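Local coordinates for proximal thread matrix protein 1 (Mytilus galloprovincialis, PDB 4CN9), which probably binds collagen in the byssal threads of the mussel, through tandem von Willebrand factor type A domains, and carries zinc ions, at residues E360-V365 / G390-A395; A253-V258 / T295-V300. All coordinates share one frame; numbering follows the deposited sequence.

Contact 1: residues E360-V365 / G390-A395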
loop_
_atom_site.group_PDB
_atom_site.type_symbol
_atom_site.label_atom_id
_atom_site.label_comp_id
_atom_site.label_asym_id
_atom_site.label_seq_id
_atom_site.Cartn_x
_atom_site.Cartn_y
_atom_site.Cartn_z
ATOM N N GLU A 360 10.796 -0.475 15.915
ATOM C CA GLU A 360 10.140 -1.751 15.606
ATOM C C GLU A 360 8.614 -1.598 15.553
ATOM O O GLU A 360 7.883 -2.555 15.288
ATOM C CB GLU A 360 10.505 -2.816 16.640
ATOM C CG GLU A 360 9.435 -3.012 17.714
ATOM C CD GLU A 360 10.010 -3.278 19.089
ATOM O OE1 GLU A 360 11.252 -3.207 19.248
ATOM O OE2 GLU A 360 9.213 -3.549 20.016
ATOM N N VAL A 361 8.145 -0.381 15.804
ATOM C CA VAL A 361 6.722 -0.106 15.935
ATOM C C VAL A 361 6.179 0.464 14.618
ATOM O O VAL A 361 6.884 1.173 13.909
ATOM C CB VAL A 361 6.510 0.899 17.093
ATOM C CG1 VAL A 361 5.118 1.452 17.098
ATOM C CG2 VAL A 361 6.851 0.236 18.434
ATOM N N GLN A 362 4.935 0.135 14.288
ATOM C CA GLN A 362 4.265 0.719 13.134
ATOM C C GLN A 362 4.125 2.237 13.272
ATOM O O GLN A 362 3.672 2.720 14.303
ATOM C CB GLN A 362 2.865 0.155 12.993
ATOM C CG GLN A 362 2.156 0.678 11.767
ATOM C CD GLN A 362 2.885 0.290 10.495
ATOM O OE1 GLN A 362 3.161 -0.888 10.265
ATOM N NE2 GLN A 362 3.218 1.279 9.674
ATOM N N LYS A 363 4.481 2.971 12.226
ATOM C CA LYS A 363 4.342 4.430 12.222
ATOM C C LYS A 363 3.249 4.807 11.239
ATOM O O LYS A 363 3.189 4.258 10.136
ATOM C CB LYS A 363 5.661 5.104 11.836
ATOM C CG LYS A 363 6.799 4.864 12.837
ATOM C CD LYS A 363 8.111 5.487 12.387
ATOM C CE LYS A 363 8.634 4.856 11.102
ATOM N NZ LYS A 363 9.040 3.432 11.282
ATOM N N VAL A 364 2.389 5.737 11.653
ATOM C CA VAL A 364 1.254 6.169 10.852
ATOM C C VAL A 364 1.101 7.695 10.944
ATOM O O VAL A 364 1.251 8.284 12.009
ATOM C CB VAL A 364 -0.089 5.529 11.342
ATOM C CG1 VAL A 364 -1.238 5.906 10.415
ATOM C CG2 VAL A 364 0.032 4.001 11.436
ATOM N N VAL A 365 0.806 8.319 9.817
ATOM C CA VAL A 365 0.368 9.700 9.789
ATOM C C VAL A 365 -1.050 9.749 9.258
ATOM O O VAL A 365 -1.366 9.161 8.225
ATOM C CB VAL A 365 1.255 10.583 8.865
ATOM C CG1 VAL A 365 0.536 11.904 8.538
ATOM C CG2 VAL A 365 2.601 10.852 9.513
ATOM N N GLY A 390 9.159 3.896 6.373
ATOM C CA GLY A 390 8.170 2.969 6.886
ATOM C C GLY A 390 6.887 3.589 7.422
ATOM O O GLY A 390 6.047 2.889 8.004
ATOM N N VAL A 391 6.708 4.891 7.229
ATOM C CA VAL A 391 5.492 5.548 7.708
ATOM C C VAL A 391 4.352 5.303 6.718
ATOM O O VAL A 391 4.494 5.545 5.512
ATOM C CB VAL A 391 5.703 7.058 7.892
ATOM C CG1 VAL A 391 4.410 7.739 8.352
ATOM C CG2 VAL A 391 6.825 7.321 8.867
ATOM N N VAL A 392 3.231 4.800 7.221
ATOM C CA VAL A 392 2.032 4.680 6.409
ATOM C C VAL A 392 1.227 5.970 6.521
ATOM O O VAL A 392 0.944 6.423 7.621
ATOM C CB VAL A 392 1.155 3.497 6.854
ATOM C CG1 VAL A 392 -0.179 3.525 6.139
ATOM C CG2 VAL A 392 1.879 2.183 6.612
ATOM N N ILE A 393 0.860 6.560 5.382
ATOM C CA ILE A 393 0.164 7.846 5.381
ATOM C C ILE A 393 -1.263 7.747 4.848
ATOM O O ILE A 393 -1.518 7.251 3.733
ATOM C CB ILE A 393 0.936 8.909 4.560
ATOM C CG1 ILE A 393 2.387 9.014 5.055
ATOM C CG2 ILE A 393 0.225 10.249 4.642
ATOM C CD1 ILE A 393 3.247 9.985 4.272
ATOM N N VAL A 394 -2.189 8.234 5.667
ATOM C CA VAL A 394 -3.592 8.355 5.309
ATOM C C VAL A 394 -3.892 9.859 5.098
ATOM O O VAL A 394 -3.451 10.674 5.894
ATOM C CB VAL A 394 -4.462 7.796 6.455
ATOM C CG1 VAL A 394 -5.943 7.994 6.182
ATOM C CG2 VAL A 394 -4.136 6.324 6.694
ATOM N N ALA A 395 -4.608 10.201 4.023
ATOM C CA ALA A 395 -4.875 11.595 3.639
ATOM C C ALA A 395 -6.378 11.865 3.496
ATOM O O ALA A 395 -7.059 11.201 2.727
ATOM C CB ALA A 395 -4.176 11.937 2.308
HETATM O O HOH W 1 4.747 0.173 7.198
HETATM O O HOH W 2 6.540 1.782 10.506
#
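Gln362 reaches across toward the neighbouring strand, where its amide nitrogen meets Val392. With CG anti to the backbone N (chi1 -177°) and a turn at chi2, NE2 comes 3.5 Å from Val392 CG2, the two side chains crossing at a slant. From there NE2 donates to Lys363 O, which also takes the N-H of Val392, 3.0 Å from its N; the two donors reach that oxygen from opposite faces of the carbonyl plane. Water joins NE2 to Gly390 O as well, while OE1 accepts from Cys441 N. Cutting the side chain back to an alanine here would probably leave Cys441 N without this acceptor, Lys363 O with one donor fewer and Val392 CG2 without its neighbour. The strands are the parallel pair of a beta-alpha-beta crossover in a von Willebrand factor A domain; helix 379-388 between them ends in a Schellman motif at Gly390, whose positive phi suits glycine. On the face carrying Lys363, Val365 and Val391, Lys363 crosses Val391 at about a right angle, and a second water ties its NZ to Gly390 O. Branching at CB suits Val391 to extended backbone and gives it two methyls, CG2 3.8 Å from Lys363 CE and CG1 3.8 Å from Val365 CG2.

Contact 2: residues A253-V258 / T295-V300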
loop_
_atom_site.group_PDB
_atom_site.type_symbol
_atom_site.label_atom_id
_atom_site.label_comp_id
_atom_site.label_asym_id
_atom_site.label_seq_id
_atom_site.Cartn_x
_atom_site.Cartn_y
_atom_site.Cartn_z
ATOM N N ALA A 253 1.992 0.952 18.097
ATOM C CA ALA A 253 2.027 1.896 16.984
ATOM C C ALA A 253 2.303 3.324 17.462
ATOM O O ALA A 253 1.987 3.688 18.603
ATOM C CB ALA A 253 0.736 1.840 16.205
ATOM N N ASP A 254 2.918 4.113 16.581
ATOM C CA ASP A 254 3.158 5.545 16.824
ATOM C C ASP A 254 2.362 6.310 15.774
ATOM O O ASP A 254 2.638 6.188 14.574
ATOM C CB ASP A 254 4.634 5.906 16.680
ATOM C CG ASP A 254 5.499 5.415 17.844
ATOM O OD1 ASP A 254 5.004 5.231 18.991
ATOM O OD2 ASP A 254 6.705 5.232 17.587
ATOM N N ILE A 255 1.370 7.074 16.222
ATOM C CA ILE A 255 0.402 7.699 15.329
ATOM C C ILE A 255 0.446 9.212 15.431
ATOM O O ILE A 255 0.189 9.777 16.500
ATOM C CB ILE A 255 -1.051 7.310 15.685
ATOM C CG1 ILE A 255 -1.211 5.797 15.865
ATOM C CG2 ILE A 255 -2.021 7.822 14.622
ATOM C CD1 ILE A 255 -1.171 5.039 14.608
ATOM N N ALA A 256 0.713 9.873 14.315
ATOM C CA ALA A 256 0.705 11.328 14.297
ATOM C C ALA A 256 -0.461 11.903 13.505
ATOM O O ALA A 256 -0.625 11.611 12.311
ATOM C CB ALA A 256 2.035 11.849 13.766
ATOM N N PHE A 257 -1.278 12.721 14.176
ATOM C CA PHE A 257 -2.273 13.533 13.485
ATOM C C PHE A 257 -1.581 14.783 12.980
ATOM O O PHE A 257 -0.965 15.508 13.750
ATOM C CB PHE A 257 -3.402 13.962 14.415
ATOM C CG PHE A 257 -4.257 12.829 14.895
ATOM C CD1 PHE A 257 -5.125 12.200 14.034
ATOM C CD2 PHE A 257 -4.200 12.419 16.215
ATOM C CE1 PHE A 257 -5.920 11.155 14.483
ATOM C CE2 PHE A 257 -4.997 11.383 16.677
ATOM C CZ PHE A 257 -5.855 10.748 15.807
ATOM N N VAL A 258 -1.681 15.021 11.686
ATOM C CA VAL A 258 -1.105 16.208 11.087
ATOM C C VAL A 258 -2.273 16.953 10.486
ATOM O O VAL A 258 -2.791 16.556 9.431
ATOM C CB VAL A 258 -0.098 15.845 10.000
ATOM C CG1 VAL A 258 0.470 17.100 9.353
ATOM C CG2 VAL A 258 1.022 14.973 10.593
ATOM N N THR A 295 -0.155 2.213 22.115
ATOM C CA THR A 295 -0.210 3.202 21.053
ATOM C C THR A 295 0.144 4.576 21.589
ATOM O O THR A 295 -0.404 5.046 22.598
ATOM C CB THR A 295 -1.608 3.243 20.449
ATOM O OG1 THR A 295 -2.038 1.902 20.204
ATOM C CG2 THR A 295 -1.621 4.061 19.143
ATOM N N GLN A 296 1.077 5.223 20.913
ATOM C CA GLN A 296 1.456 6.581 21.264
ATOM C C GLN A 296 0.918 7.501 20.188
ATOM O O GLN A 296 0.840 7.113 19.022
ATOM C CB GLN A 296 2.965 6.673 21.370
ATOM C CG GLN A 296 3.502 5.957 22.587
ATOM C CD GLN A 296 4.967 6.216 22.840
ATOM O OE1 GLN A 296 5.361 6.502 23.970
ATOM N NE2 GLN A 296 5.783 6.119 21.799
ATOM N N PHE A 297 0.515 8.700 20.594
ATOM C CA PHE A 297 -0.040 9.682 19.675
ATOM C C PHE A 297 0.746 10.994 19.708
ATOM O O PHE A 297 1.326 11.344 20.718
ATOM C CB PHE A 297 -1.500 9.970 20.042
ATOM C CG PHE A 297 -2.456 8.901 19.602
ATOM C CD1 PHE A 297 -2.966 8.897 18.323
ATOM C CD2 PHE A 297 -2.841 7.902 20.470
ATOM C CE1 PHE A 297 -3.855 7.912 17.907
ATOM C CE2 PHE A 297 -3.729 6.919 20.062
ATOM C CZ PHE A 297 -4.222 6.915 18.783
ATOM N N ALA A 298 0.747 11.717 18.595
ATOM C CA ALA A 298 1.345 13.046 18.522
ATOM C C ALA A 298 0.439 13.922 17.652
ATOM O O ALA A 298 -0.335 13.405 16.836
ATOM C CB ALA A 298 2.744 12.957 17.914
ATOM N N VAL A 299 0.526 15.233 17.836
ATOM C CA VAL A 299 -0.192 16.182 16.988
ATOM C C VAL A 299 0.744 17.257 16.425
ATOM O O VAL A 299 1.526 17.889 17.162
ATOM C CB VAL A 299 -1.342 16.873 17.755
ATOM C CG1 VAL A 299 -1.805 18.135 17.020
ATOM C CG2 VAL A 299 -2.495 15.907 17.962
ATOM N N VAL A 300 0.644 17.444 15.107
ATOM C CA VAL A 300 1.265 18.556 14.391
ATOM C C VAL A 300 0.135 19.299 13.702
ATOM O O VAL A 300 -0.742 18.681 13.126
ATOM C CB VAL A 300 2.248 18.053 13.318
ATOM C CG1 VAL A 300 2.798 19.200 12.471
ATOM C CG2 VAL A 300 3.397 17.295 13.963
#
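Phe257 and Phe297 lie on one face of two parallel strands, their rings nearly parallel (7° apart) but slid so far that they barely overlap, with centroids 5.7 Å apart. Main-chain bonds alternate across the pair, from Gln296 N to Ala253 O (2.9 Å) through to Val300 N with Phe257 O, setting Ile255 beside Phe297 and Phe257 beside Val299. Followed outward, Phe297 begins with CB beside the carbonyl oxygen of Ile255. Its CG stands next to the backbone N (chi1 -77°), which lays the ring alongside Ile255. CD1 then packs 3.6 Å from both Ile255 CB and Phe257 CE2. CE1 also meets Ile255 CB at 3.6 Å, with CG2 just beyond, and the ring pairs edge-to-face with Phe287. A phenylalanine suits this buried place, being wholly apolar and long enough to lie along Ile255 and still reach Phe257.

The reverse face carries Asp254 and Gln296 side by side, NE2 giving a straight bond of 3.0 Å to Asp254 OD1 on its syn side, 33° out of the carboxylate plane. Arg358 forms a salt bridge to the same OD1, and Lys313 donates to Gln296 OE1. Small Ala256 and Ala298 follow, where helix 338-349 packs against both through Val349. Helix 272-285, the crossover between these strands, lies over the phenylalanines: Met280 and Ile283 touch Phe257, Val284 touches both side chains, and strand 362-369 flanks 253-258 along its other edge.

In the fold
Contacts 1 and 2 are neighbouring strand pairs of one mixed sheet, ordered 295-302, 253-260, 362-369, 391-398, and their centres lie 9 Å apart. The seam between them is the pairing of 253-258 with 360-365: Asp254 N lies 2.8 Å from Gln362 O and Ala256 N 2.9 Å from Val364 O, both probable hydrogen bonds, and Val364 CB packs 3.5 Å from Ile255 CD1. Contact 2 closes along the chain before contact 1 opens, with strand 306-310 and two helices between. Each beta-alpha-beta unit starts on a central strand, 253-260 or 362-369, and steps outward to opposite sides, as in the von Willebrand factor A fold. Both lie away from the zinc sites: the zinc-occupied MIDAS of Ser63, Ser65 and Asp174 belongs to the first A domain.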